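Local atomic coordinates of endoglucanase (Uncultured bacterium, PDB entry 3X17), a protein that probably hydrolyses internal beta-1,4-glucosidic bonds of cellulose, as a family 9 glycoside hydrolase with an N-terminal Ig-like domain. Residues 91-97 and 109-113; 181-185 and 243-248; 205-210 and 219-223; 444-448 and 458-462. All blocks are in the same frame, centred on the assembly; numbering follows the deposited sequence.

Interaction 1 of 4, residues 91-97 and 109-113; sequences LTAPGRY and EFAIG
The Phe110 ring takes the Tyr97 main chain and CB over one face, the Tyr97 ring meets Ile112, and the Arg96 guanidinium lies with one face over the backbone of Glu109 and Phe110. Tyr97 CB stands 4.2 Å from the centroid of the Phe110 ring, a CH-pi contact. Phe110 can offer that face because its CG sits between the backbone N and the carbonyl carbon (chi1 62°). Leu91 CD1 rests on one face of the Tyr97 ring near its rim, and Ile112 CD1, coming in obliquely, lies 3.3 Å from Tyr97 CE2. Phe110 O is at the edge of the Tyr97 ring, Ala111 CB at that of the guanidinium.

On the face that carries Arg96 and Ala111, Arg96 NE forms a salt bridge of 2.9 Å with Glu109 OE1; the guanidinium and carboxylate planes are turned 63° apart. Gly95 with Ile112 and Tyr97 with Phe110 are hydrogen-bonded antiparallel pairs, each bonded in both directions, Ile112 N to Gly95 O being 2.8 Å. Glycine suits position 95, where a CB would jam against the preceding carbonyl oxygen.

This hairpin belongs to the Ig-like domain's sheet: strand 52-57 flanks 95-101, strand 24-25 flanks 110-112, and Leu91 and Tyr97 pack on Ile55 and Val64 while the Phe110 ring meets Tyr25 edge-to-face.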
loop_
_atom_site.group_PDB
_atom_site.type_symbol
_atom_site.label_atom_id
_atom_site.label_comp_id
_atom_site.label_asym_id
_atom_site.label_seq_id
_atom_site.Cartn_x
_atom_site.Cartn_y
_atom_site.Cartn_z
ATOM N N LEU A 91 -3.325 -14.691 -25.946
ATOM C CA LEU A 91 -4.410 -13.826 -26.276
ATOM C C LEU A 91 -3.930 -12.441 -25.980
ATOM O O LEU A 91 -3.605 -12.174 -24.852
ATOM C CB LEU A 91 -5.608 -14.168 -25.404
ATOM C CG LEU A 91 -6.944 -13.672 -25.899
ATOM C CD1 LEU A 91 -7.969 -13.646 -24.868
ATOM C CD2 LEU A 91 -6.726 -12.347 -26.431
ATOM N N THR A 92 -3.853 -11.574 -26.992
ATOM C CA THR A 92 -3.345 -10.217 -26.790
ATOM C C THR A 92 -4.204 -9.200 -27.510
ATOM O O THR A 92 -3.887 -8.014 -27.503
ATOM C CB THR A 92 -1.882 -10.021 -27.263
ATOM O OG1 THR A 92 -1.842 -9.998 -28.690
ATOM C CG2 THR A 92 -0.938 -11.105 -26.744
ATOM N N ALA A 93 -5.305 -9.648 -28.103
ATOM C CA ALA A 93 -6.257 -8.713 -28.743
ATOM C C ALA A 93 -7.100 -7.904 -27.745
ATOM O O ALA A 93 -7.804 -8.473 -26.904
ATOM C CB ALA A 93 -7.158 -9.435 -29.774
ATOM N N PRO A 94 -6.962 -6.568 -27.785
ATOM C CA PRO A 94 -7.680 -5.670 -26.878
ATOM C C PRO A 94 -9.175 -5.857 -26.969
ATOM O O PRO A 94 -9.726 -5.855 -28.073
ATOM C CB PRO A 94 -7.318 -4.265 -27.399
ATOM C CG PRO A 94 -6.047 -4.431 -28.175
ATOM C CD PRO A 94 -5.761 -5.929 -28.343
ATOM N N GLY A 95 -9.839 -5.909 -25.819
ATOM C CA GLY A 95 -11.291 -6.009 -25.779
ATOM C C GLY A 95 -11.828 -6.521 -24.457
ATOM O O GLY A 95 -11.119 -6.545 -23.442
ATOM N N ARG A 96 -13.051 -7.024 -24.487
ATOM C CA ARG A 96 -13.685 -7.495 -23.270
ATOM C C ARG A 96 -14.067 -8.953 -23.394
ATOM O O ARG A 96 -14.613 -9.362 -24.418
ATOM C CB ARG A 96 -14.936 -6.670 -23.010
ATOM C CG ARG A 96 -15.323 -6.647 -21.570
ATOM C CD ARG A 96 -15.894 -5.282 -21.157
ATOM N NE ARG A 96 -16.163 -5.315 -19.727
ATOM C CZ ARG A 96 -15.245 -5.094 -18.796
ATOM N NH1 ARG A 96 -14.036 -4.666 -19.143
ATOM N NH2 ARG A 96 -15.557 -5.241 -17.516
ATOM N N TYR A 97 -13.882 -9.708 -22.316
ATOM C CA TYR A 97 -13.901 -11.160 -22.395
ATOM C C TYR A 97 -14.503 -11.836 -21.154
ATOM O O TYR A 97 -14.627 -11.224 -20.086
ATOM C CB TYR A 97 -12.486 -11.708 -22.630
ATOM C CG TYR A 97 -11.798 -11.174 -23.875
ATOM C CD1 TYR A 97 -11.904 -11.830 -25.100
ATOM C CD2 TYR A 97 -10.975 -10.062 -23.804
ATOM C CE1 TYR A 97 -11.245 -11.355 -26.228
ATOM C CE2 TYR A 97 -10.321 -9.581 -24.913
ATOM C CZ TYR A 97 -10.437 -10.244 -26.119
ATOM O OH TYR A 97 -9.759 -9.749 -27.208
ATOM N N GLU A 109 -16.670 -10.658 -16.361
ATOM C CA GLU A 109 -16.040 -10.026 -17.506
ATOM C C GLU A 109 -14.791 -9.290 -17.097
ATOM O O GLU A 109 -14.812 -8.531 -16.122
ATOM C CB GLU A 109 -16.979 -8.984 -18.107
ATOM C CG GLU A 109 -17.672 -9.432 -19.340
ATOM C CD GLU A 109 -18.647 -8.397 -19.833
ATOM O OE1 GLU A 109 -18.187 -7.354 -20.332
ATOM O OE2 GLU A 109 -19.867 -8.612 -19.697
ATOM N N PHE A 110 -13.800 -9.309 -17.981
ATOM C CA PHE A 110 -12.565 -8.587 -17.742
ATOM C C PHE A 110 -12.047 -8.040 -19.067
ATOM O O PHE A 110 -12.477 -8.466 -20.130
ATOM C CB PHE A 110 -11.522 -9.509 -17.101
ATOM C CG PHE A 110 -11.138 -10.678 -17.964
ATOM C CD1 PHE A 110 -10.118 -10.560 -18.909
ATOM C CD2 PHE A 110 -11.844 -11.885 -17.879
ATOM C CE1 PHE A 110 -9.761 -11.642 -19.717
ATOM C CE2 PHE A 110 -11.475 -12.989 -18.673
ATOM C CZ PHE A 110 -10.438 -12.867 -19.586
ATOM N N ALA A 111 -11.156 -7.067 -19.005
ATOM C CA ALA A 111 -10.634 -6.459 -20.227
ATOM C C ALA A 111 -9.220 -6.930 -20.534
ATOM O O ALA A 111 -8.457 -7.248 -19.629
ATOM C CB ALA A 111 -10.679 -4.903 -20.136
ATOM N N ILE A 112 -8.874 -6.973 -21.813
ATOM C CA ILE A 112 -7.470 -6.937 -22.198
ATOM C C ILE A 112 -7.178 -5.593 -22.832
ATOM O O ILE A 112 -7.967 -5.101 -23.626
ATOM C CB ILE A 112 -7.087 -8.100 -23.135
ATOM C CG1 ILE A 112 -7.152 -9.415 -22.357
ATOM C CG2 ILE A 112 -5.688 -7.899 -23.673
ATOM C CD1 ILE A 112 -7.680 -10.587 -23.143
ATOM N N GLY A 113 -6.131 -4.934 -22.354
ATOM C CA GLY A 113 -5.945 -3.508 -22.588
ATOM C C GLY A 113 -4.974 -2.955 -21.552
ATOM O O GLY A 113 -4.426 -3.715 -20.752
#

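Interaction 2 of 4, residues 181-185 and 243-248; sequences GKYVT and VYHKLA
Strand 182-183 is an outermost strand of a small mixed sheet in the family 9 domain, and it pairs antiparallel with strand 243-249 just before the chain turns into helix 184-200. Lys182 and Leu247 exchange two backbone bonds, and Lys182 N to Leu247 O, at 3.1 Å, is almost straight (172°). Beyond them Val184 N, in the first turn of the helix, reaches His245 O at 2.9 Å, one further backbone bond, so the segments stay joined where the helix starts.

Tyr183 and Lys246 lie side by side and point the same way: the lysine's extended aliphatic chain runs along the ring, Lys246 CB 3.8 Å from Tyr183 CD2. Each combines a greasy stem with a polar end, Lys246 NZ binding Ser328 OG and Tyr183 OH binding Asp179. On the other face Lys182 sends NZ to a salt bridge with Asp152 and to the carbonyl of Gly172. Branched Val184 packs against Val243, its CG2 3.8 Å from Val243 CG1, and touches Trp232 of helix 221-235.

Asp274 is hydrogen-bonded to both Thr185 OG1 and His245 ND1, tying the two segments together. A water donates to Thr185 OG1 and His245 O, each 2.7 Å away, and lies above one face of the His245 ring, toward its rim.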
loop_
_atom_site.group_PDB
_atom_site.type_symbol
_atom_site.label_atom_id
_atom_site.label_comp_id
_atom_site.label_asym_id
_atom_site.label_seq_id
_atom_site.Cartn_x
_atom_site.Cartn_y
_atom_site.Cartn_z
ATOM N N GLY A 181 -8.484 9.949 12.123
ATOM C CA GLY A 181 -7.177 10.220 12.711
ATOM C C GLY A 181 -6.107 10.441 11.654
ATOM O O GLY A 181 -6.237 10.007 10.518
ATOM N N LYS A 182 -5.103 11.240 11.991
ATOM C CA LYS A 182 -4.002 11.505 11.079
ATOM C C LYS A 182 -2.724 11.142 11.820
ATOM O O LYS A 182 -2.572 11.442 12.990
ATOM C CB LYS A 182 -3.986 12.976 10.691
ATOM C CG LYS A 182 -5.357 13.481 10.149
ATOM C CD LYS A 182 -5.269 14.892 9.580
ATOM C CE LYS A 182 -4.847 15.914 10.629
ATOM N NZ LYS A 182 -5.161 17.329 10.162
ATOM N N TYR A 183 -1.892 10.332 11.201
ATOM C CA TYR A 183 -0.854 9.654 11.974
ATOM C C TYR A 183 0.441 9.809 11.228
ATOM O O TYR A 183 0.514 9.477 10.053
ATOM C CB TYR A 183 -1.169 8.172 12.067
ATOM C CG TYR A 183 -2.484 7.836 12.690
ATOM C CD1 TYR A 183 -3.624 7.745 11.903
ATOM C CD2 TYR A 183 -2.556 7.421 14.024
ATOM C CE1 TYR A 183 -4.807 7.303 12.418
ATOM C CE2 TYR A 183 -3.748 6.946 14.558
ATOM C CZ TYR A 183 -4.876 6.936 13.770
ATOM O OH TYR A 183 -6.078 6.507 14.291
ATOM N N VAL A 184 1.461 10.333 11.886
ATOM C CA VAL A 184 2.708 10.597 11.190
ATOM C C VAL A 184 3.393 9.301 10.694
ATOM O O VAL A 184 4.106 9.305 9.672
ATOM C CB VAL A 184 3.684 11.387 12.060
ATOM C CG1 VAL A 184 5.102 11.269 11.472
ATOM C CG2 VAL A 184 3.279 12.856 12.095
ATOM N N THR A 185 3.113 8.192 11.371
ATOM C CA THR A 185 3.902 6.982 11.208
ATOM C C THR A 185 3.537 6.323 9.873
ATOM O O THR A 185 4.407 5.882 9.129
ATOM C CB THR A 185 3.679 6.010 12.417
ATOM O OG1 THR A 185 3.947 6.712 13.651
ATOM C CG2 THR A 185 4.597 4.787 12.322
ATOM N N VAL A 243 9.011 15.584 15.757
ATOM C CA VAL A 243 7.742 15.467 15.036
ATOM C C VAL A 243 6.696 14.747 15.887
ATOM O O VAL A 243 6.989 13.706 16.483
ATOM C CB VAL A 243 7.911 14.747 13.660
ATOM C CG1 VAL A 243 6.559 14.599 12.929
ATOM C CG2 VAL A 243 8.875 15.525 12.785
ATOM N N TYR A 244 5.540 15.393 16.074
ATOM C CA TYR A 244 4.444 14.816 16.861
ATOM C C TYR A 244 3.933 13.549 16.209
ATOM O O TYR A 244 4.057 13.360 14.993
ATOM C CB TYR A 244 3.286 15.827 17.045
ATOM C CG TYR A 244 3.686 17.052 17.843
ATOM C CD1 TYR A 244 4.005 16.947 19.197
ATOM C CD2 TYR A 244 3.816 18.298 17.230
ATOM C CE1 TYR A 244 4.405 18.058 19.931
ATOM C CE2 TYR A 244 4.215 19.422 17.948
ATOM C CZ TYR A 244 4.521 19.293 19.297
ATOM O OH TYR A 244 4.944 20.394 20.021
ATOM N N HIS A 245 3.336 12.686 17.017
ATOM C CA HIS A 245 3.101 11.317 16.604
ATOM C C HIS A 245 1.835 11.201 15.777
ATOM O O HIS A 245 1.780 10.455 14.812
ATOM C CB HIS A 245 2.998 10.415 17.824
ATOM C CG HIS A 245 2.624 9.006 17.506
ATOM N ND1 HIS A 245 3.376 8.209 16.659
ATOM C CD2 HIS A 245 1.683 8.196 18.048
ATOM C CE1 HIS A 245 2.886 6.982 16.668
ATOM N NE2 HIS A 245 1.835 6.957 17.472
ATOM N N LYS A 246 0.799 11.910 16.175
ATOM C CA LYS A 246 -0.489 11.724 15.563
ATOM C C LYS A 246 -1.440 12.773 16.129
ATOM O O LYS A 246 -1.093 13.514 17.070
ATOM C CB LYS A 246 -1.020 10.317 15.864
ATOM C CG LYS A 246 -1.340 10.090 17.361
ATOM C CD LYS A 246 -2.063 8.789 17.611
ATOM C CE LYS A 246 -2.120 8.497 19.123
ATOM N NZ LYS A 246 -3.046 7.354 19.441
ATOM N N LEU A 247 -2.594 12.885 15.482
ATOM C CA LEU A 247 -3.565 13.895 15.800
ATOM C C LEU A 247 -4.929 13.260 15.738
ATOM O O LEU A 247 -5.334 12.745 14.696
ATOM C CB LEU A 247 -3.476 15.041 14.800
ATOM C CG LEU A 247 -4.129 16.336 15.250
ATOM C CD1 LEU A 247 -3.500 17.499 14.458
ATOM C CD2 LEU A 247 -5.659 16.274 15.079
ATOM N N ALA A 248 -5.652 13.275 16.843
ATOM C CA ALA A 248 -6.941 12.582 16.857
ATOM C C ALA A 248 -7.794 13.058 18.022
ATOM O O ALA A 248 -7.301 13.766 18.889
ATOM C CB ALA A 248 -6.745 11.057 16.914
HETATM O O HOH W 1 1.524 7.903 14.080
#

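Interaction 3 of 4, residues 205-210 and 219-223; sequences FADGQL and VPDIL. With CA (calcium ion), chain D.
A calcium site pins the turn at 206-209 to the start of helix 221-235. The ion is held by Asp207 OD1 at 2.5 Å, by Val219 O at 2.3 Å and by Asp221 OD1, while Glu214 O, Asn217 OD1 and Asp224 OD2 complete the six protein ligands. Asp207 OD2 turns instead to Gly218 N.

Asp221 does double duty, which suits aspartate: OD1 serves the metal and also accepts Gly208 N at 3.0 Å, from well above the carboxylate plane. Its other oxygen, OD2, takes Leu210 N at 2.8 Å on the anti side, 19° out of the carboxylate plane. With both oxygens occupied, the carboxylate is held against rotation. Gly208 has the positive phi (83°) expected in the type II turn, which a residue without CB adopts easily. A water donates to Ala206 O and Gln209 OE1 and accepts from Ile222 N, bridging turn and helix.

Apolar packing flanks the site. Ile222 CB and CG2 press on the Phe205 ring, Ile222 CB lying 3.6 Å from Phe205 CD1, and Leu210 slides past the Asp221 CB. Tyr198 and helix 115-130 add to this packing.

Mixing carboxylates, a side-chain amide and backbone carbonyls within one short stretch of chain is typical of protein calcium sites, here probably a structural one at the N terminus of a barrel helix.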
loop_
_atom_site.group_PDB
_atom_site.type_symbol
_atom_site.label_atom_id
_atom_site.label_comp_id
_atom_site.label_asym_id
_atom_site.label_seq_id
_atom_site.Cartn_x
_atom_site.Cartn_y
_atom_site.Cartn_z
ATOM N N PHE A 205 2.977 8.907 -14.721
ATOM C CA PHE A 205 2.415 9.971 -13.884
ATOM C C PHE A 205 2.516 11.351 -14.550
ATOM O O PHE A 205 3.589 11.961 -14.556
ATOM C CB PHE A 205 3.172 10.026 -12.553
ATOM C CG PHE A 205 2.964 8.833 -11.677
ATOM C CD1 PHE A 205 1.790 8.676 -10.964
ATOM C CD2 PHE A 205 3.996 7.931 -11.467
ATOM C CE1 PHE A 205 1.621 7.591 -10.095
ATOM C CE2 PHE A 205 3.833 6.849 -10.615
ATOM C CZ PHE A 205 2.669 6.715 -9.891
ATOM N N ALA A 206 1.385 11.922 -14.941
ATOM C CA ALA A 206 1.401 13.235 -15.570
ATOM C C ALA A 206 0.743 14.337 -14.734
ATOM O O ALA A 206 -0.128 14.072 -13.908
ATOM C CB ALA A 206 0.771 13.158 -16.991
ATOM N N ASP A 207 1.098 15.585 -15.025
ATOM C CA ASP A 207 0.248 16.718 -14.660
ATOM C C ASP A 207 -1.158 16.465 -15.194
ATOM O O ASP A 207 -1.324 15.989 -16.325
ATOM C CB ASP A 207 0.826 18.029 -15.219
ATOM C CG ASP A 207 0.115 19.258 -14.683
ATOM O OD1 ASP A 207 -0.636 19.154 -13.694
ATOM O OD2 ASP A 207 0.283 20.345 -15.271
ATOM N N GLY A 208 -2.153 16.683 -14.333
ATOM C CA GLY A 208 -3.564 16.567 -14.698
ATOM C C GLY A 208 -4.076 15.148 -14.658
ATOM O O GLY A 208 -5.274 14.921 -14.759
ATOM N N GLN A 209 -3.180 14.180 -14.491
ATOM C CA GLN A 209 -3.583 12.770 -14.384
ATOM C C GLN A 209 -4.761 12.486 -13.440
ATOM O O GLN A 209 -5.620 11.643 -13.741
ATOM C CB GLN A 209 -2.410 11.876 -14.003
ATOM C CG GLN A 209 -2.808 10.373 -13.904
ATOM C CD GLN A 209 -1.717 9.540 -13.272
ATOM O OE1 GLN A 209 -0.845 10.069 -12.586
ATOM N NE2 GLN A 209 -1.741 8.231 -13.521
ATOM N N LEU A 210 -4.802 13.158 -12.292
ATOM C CA LEU A 210 -5.618 12.674 -11.187
ATOM C C LEU A 210 -6.846 13.539 -10.937
ATOM O O LEU A 210 -7.564 13.346 -9.949
ATOM C CB LEU A 210 -4.772 12.551 -9.905
ATOM C CG LEU A 210 -3.681 11.486 -10.016
ATOM C CD1 LEU A 210 -2.749 11.442 -8.771
ATOM C CD2 LEU A 210 -4.315 10.124 -10.309
ATOM N N VAL A 219 3.020 20.255 -12.534
ATOM C CA VAL A 219 3.671 19.252 -11.681
ATOM C C VAL A 219 2.848 17.935 -11.728
ATOM O O VAL A 219 1.622 17.954 -11.611
ATOM C CB VAL A 219 3.788 19.783 -10.223
ATOM C CG1 VAL A 219 4.485 18.784 -9.305
ATOM C CG2 VAL A 219 4.502 21.176 -10.178
ATOM N N PRO A 220 3.520 16.783 -11.870
ATOM C CA PRO A 220 2.746 15.540 -11.848
ATOM C C PRO A 220 1.834 15.483 -10.633
ATOM O O PRO A 220 2.273 15.803 -9.532
ATOM C CB PRO A 220 3.833 14.464 -11.752
ATOM C CG PRO A 220 5.023 15.127 -12.461
ATOM C CD PRO A 220 4.965 16.525 -11.900
ATOM N N ASP A 221 0.572 15.130 -10.847
ATOM C CA ASP A 221 -0.448 15.185 -9.810
ATOM C C ASP A 221 -0.073 14.311 -8.618
ATOM O O ASP A 221 -0.400 14.641 -7.493
ATOM C CB ASP A 221 -1.807 14.736 -10.371
ATOM C CG ASP A 221 -2.483 15.824 -11.171
ATOM O OD1 ASP A 221 -1.859 16.885 -11.337
ATOM O OD2 ASP A 221 -3.601 15.605 -11.672
ATOM N N ILE A 222 0.554 13.166 -8.870
ATOM C CA ILE A 222 0.961 12.277 -7.773
ATOM C C ILE A 222 1.875 13.047 -6.821
ATOM O O ILE A 222 1.771 12.896 -5.610
ATOM C CB ILE A 222 1.685 10.981 -8.264
ATOM C CG1 ILE A 222 1.922 9.996 -7.085
ATOM C CG2 ILE A 222 3.026 11.328 -8.869
ATOM C CD1 ILE A 222 0.646 9.493 -6.422
ATOM N N LEU A 223 2.667 13.979 -7.360
ATOM C CA LEU A 223 3.537 14.826 -6.525
ATOM C C LEU A 223 2.776 15.934 -5.797
ATOM O O LEU A 223 3.045 16.207 -4.641
ATOM C CB LEU A 223 4.695 15.428 -7.338
ATOM C CG LEU A 223 5.640 14.396 -7.973
ATOM C CD1 LEU A 223 6.827 15.080 -8.621
ATOM C CD2 LEU A 223 6.078 13.361 -6.947
HETATM CA CA CA D . -0.413 18.987 -11.210
HETATM O O HOH W 2 0.444 12.235 -11.627
#

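Interaction 4 of 4, residues 444-448 and 458-462; sequences MLLLF and YERAA
Helices 435-452 and 456-469 form an antiparallel helical hairpin within the (alpha/alpha)6 barrel, and in this part of it two leucines of one helix fit against alanines and a tyrosine of the other. The short axes come within 8.5 Å of each other at an angle of 159°, a close approach that the small alanines permit.

Leu446 is the main bump. Its two methyls fork: CD1 enters the hollow beside Ala461, 3.5 Å from that residue's CB, with the main-chain N of Ala462 forming another wall. CD2 swings the other way and lies over one face of the Tyr458 ring, 4.2 Å from the centroid, in a CH-pi contact with the two side chains crossing at about a right angle. With CG anti to the carbonyl carbon (chi1 -64°), CD1 reaches Ala461 and CD2 the Tyr458 ring. A branched leucine suits this place because one side chain fills two neighbouring hollows, and alanine suits 461 and 462 because a lone methyl leaves room for it.

The Tyr458 ring also meets Phe414 and touches Ala410, both of helix 396-418, while Arg455 makes a cation-pi contact with it. The second, smaller bump is Leu447, which also touches His555 of helix 543-558. Leu447 CG and CD2 both touch the Ala462 methyl, Leu447 CG lying 3.8 Å from Ala462 CB.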
loop_
_atom_site.group_PDB
_atom_site.type_symbol
_atom_site.label_atom_id
_atom_site.label_comp_id
_atom_site.label_asym_id
_atom_site.label_seq_id
_atom_site.Cartn_x
_atom_site.Cartn_y
_atom_site.Cartn_z
ATOM N N MET A 444 6.652 -5.405 -4.120
ATOM C CA MET A 444 7.645 -4.334 -4.195
ATOM C C MET A 444 9.083 -4.848 -3.999
ATOM O O MET A 444 9.951 -4.438 -4.722
ATOM C CB MET A 444 7.327 -3.212 -3.188
ATOM C CG MET A 444 8.216 -1.965 -3.339
ATOM S SD MET A 444 8.072 -0.867 -1.903
ATOM C CE MET A 444 6.364 -0.356 -2.017
ATOM N N LEU A 445 9.332 -5.755 -3.060
ATOM C CA LEU A 445 10.693 -6.296 -2.929
ATOM C C LEU A 445 11.135 -7.109 -4.147
ATOM O O LEU A 445 12.299 -7.014 -4.565
ATOM C CB LEU A 445 10.906 -7.103 -1.642
ATOM C CG LEU A 445 10.503 -6.454 -0.312
ATOM C CD1 LEU A 445 10.663 -7.463 0.808
ATOM C CD2 LEU A 445 11.270 -5.165 -0.033
ATOM N N LEU A 446 10.212 -7.864 -4.744
ATOM C CA LEU A 446 10.487 -8.537 -6.026
ATOM C C LEU A 446 10.869 -7.530 -7.106
ATOM O O LEU A 446 11.891 -7.696 -7.770
ATOM C CB LEU A 446 9.283 -9.354 -6.504
ATOM C CG LEU A 446 8.908 -10.522 -5.591
ATOM C CD1 LEU A 446 7.471 -10.971 -5.862
ATOM C CD2 LEU A 446 9.879 -11.686 -5.789
ATOM N N LEU A 447 10.128 -6.429 -7.196
ATOM C CA LEU A 447 10.447 -5.425 -8.170
ATOM C C LEU A 447 11.757 -4.708 -7.878
ATOM O O LEU A 447 12.407 -4.243 -8.804
ATOM C CB LEU A 447 9.304 -4.422 -8.343
ATOM C CG LEU A 447 8.018 -4.977 -8.966
ATOM C CD1 LEU A 447 6.903 -3.930 -8.949
ATOM C CD2 LEU A 447 8.249 -5.528 -10.373
ATOM N N PHE A 448 12.126 -4.547 -6.611
ATOM C CA PHE A 448 13.421 -3.909 -6.311
ATOM C C PHE A 448 14.564 -4.778 -6.886
ATOM O O PHE A 448 15.499 -4.262 -7.492
ATOM C CB PHE A 448 13.643 -3.749 -4.811
ATOM C CG PHE A 448 12.892 -2.582 -4.181
ATOM C CD1 PHE A 448 12.324 -1.579 -4.961
ATOM C CD2 PHE A 448 12.787 -2.483 -2.804
ATOM C CE1 PHE A 448 11.645 -0.506 -4.371
ATOM C CE2 PHE A 448 12.141 -1.386 -2.197
ATOM C CZ PHE A 448 11.569 -0.406 -2.988
ATOM N N TYR A 458 10.364 -12.692 -11.442
ATOM C CA TYR A 458 10.089 -11.806 -10.308
ATOM C C TYR A 458 8.960 -10.853 -10.702
ATOM O O TYR A 458 7.997 -10.670 -9.963
ATOM C CB TYR A 458 11.331 -11.035 -9.886
ATOM C CG TYR A 458 12.282 -11.815 -8.996
ATOM C CD1 TYR A 458 11.995 -13.111 -8.586
ATOM C CD2 TYR A 458 13.482 -11.256 -8.590
ATOM C CE1 TYR A 458 12.907 -13.839 -7.812
ATOM C CE2 TYR A 458 14.376 -11.953 -7.791
ATOM C CZ TYR A 458 14.086 -13.236 -7.400
ATOM O OH TYR A 458 14.954 -13.883 -6.544
ATOM N N GLU A 459 9.023 -10.362 -11.931
ATOM C CA GLU A 459 7.994 -9.476 -12.444
ATOM C C GLU A 459 6.645 -10.188 -12.555
ATOM O O GLU A 459 5.581 -9.623 -12.221
ATOM C CB GLU A 459 8.426 -8.928 -13.797
ATOM C CG GLU A 459 7.721 -7.652 -14.205
ATOM C CD GLU A 459 8.311 -7.048 -15.478
ATOM O OE1 GLU A 459 9.409 -6.475 -15.408
ATOM O OE2 GLU A 459 7.714 -7.202 -16.555
ATOM N N ARG A 460 6.694 -11.460 -12.927
ATOM C CA ARG A 460 5.481 -12.262 -12.913
ATOM C C ARG A 460 4.938 -12.390 -11.482
ATOM O O ARG A 460 3.734 -12.246 -11.264
ATOM C CB ARG A 460 5.679 -13.650 -13.543
ATOM C CG ARG A 460 4.377 -14.498 -13.533
ATOM C CD ARG A 460 4.585 -15.896 -14.146
ATOM N NE ARG A 460 5.259 -16.808 -13.215
ATOM C CZ ARG A 460 6.495 -17.292 -13.384
ATOM N NH1 ARG A 460 7.197 -16.961 -14.468
ATOM N NH2 ARG A 460 7.032 -18.102 -12.467
ATOM N N ALA A 461 5.821 -12.688 -10.531
ATOM C CA ALA A 461 5.401 -12.862 -9.152
ATOM C C ALA A 461 4.813 -11.573 -8.588
ATOM O O ALA A 461 3.896 -11.624 -7.792
ATOM C CB ALA A 461 6.553 -13.373 -8.272
ATOM N N ALA A 462 5.376 -10.422 -8.962
ATOM C CA ALA A 462 4.829 -9.138 -8.554
ATOM C C ALA A 462 3.449 -8.932 -9.179
ATOM O O ALA A 462 2.499 -8.515 -8.498
ATOM C CB ALA A 462 5.775 -7.997 -8.958
#

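Overall arrangement
From the N terminus, interaction 1 comes first, closing a hairpin with strands 95-101 and 110-112 in the Ig-like domain's sheet; the chain then runs on into helix 115-130 of the catalytic domain. Interaction 2 closes a far longer loop, bringing strand 182-183 against strand 243-249. Within that loop lies interaction 3, a short calcium-bound closure between helices 184-200 and 221-235. Interaction 4 follows in series, joining two consecutive helices late in the barrel. No pair crosses and none touches: interactions 1 and 2 are farthest apart, with centres about 43 Å apart on opposite sides of the chain's centre, whereas the nearest atoms of interactions 3 and 4 are about 11 Å apart.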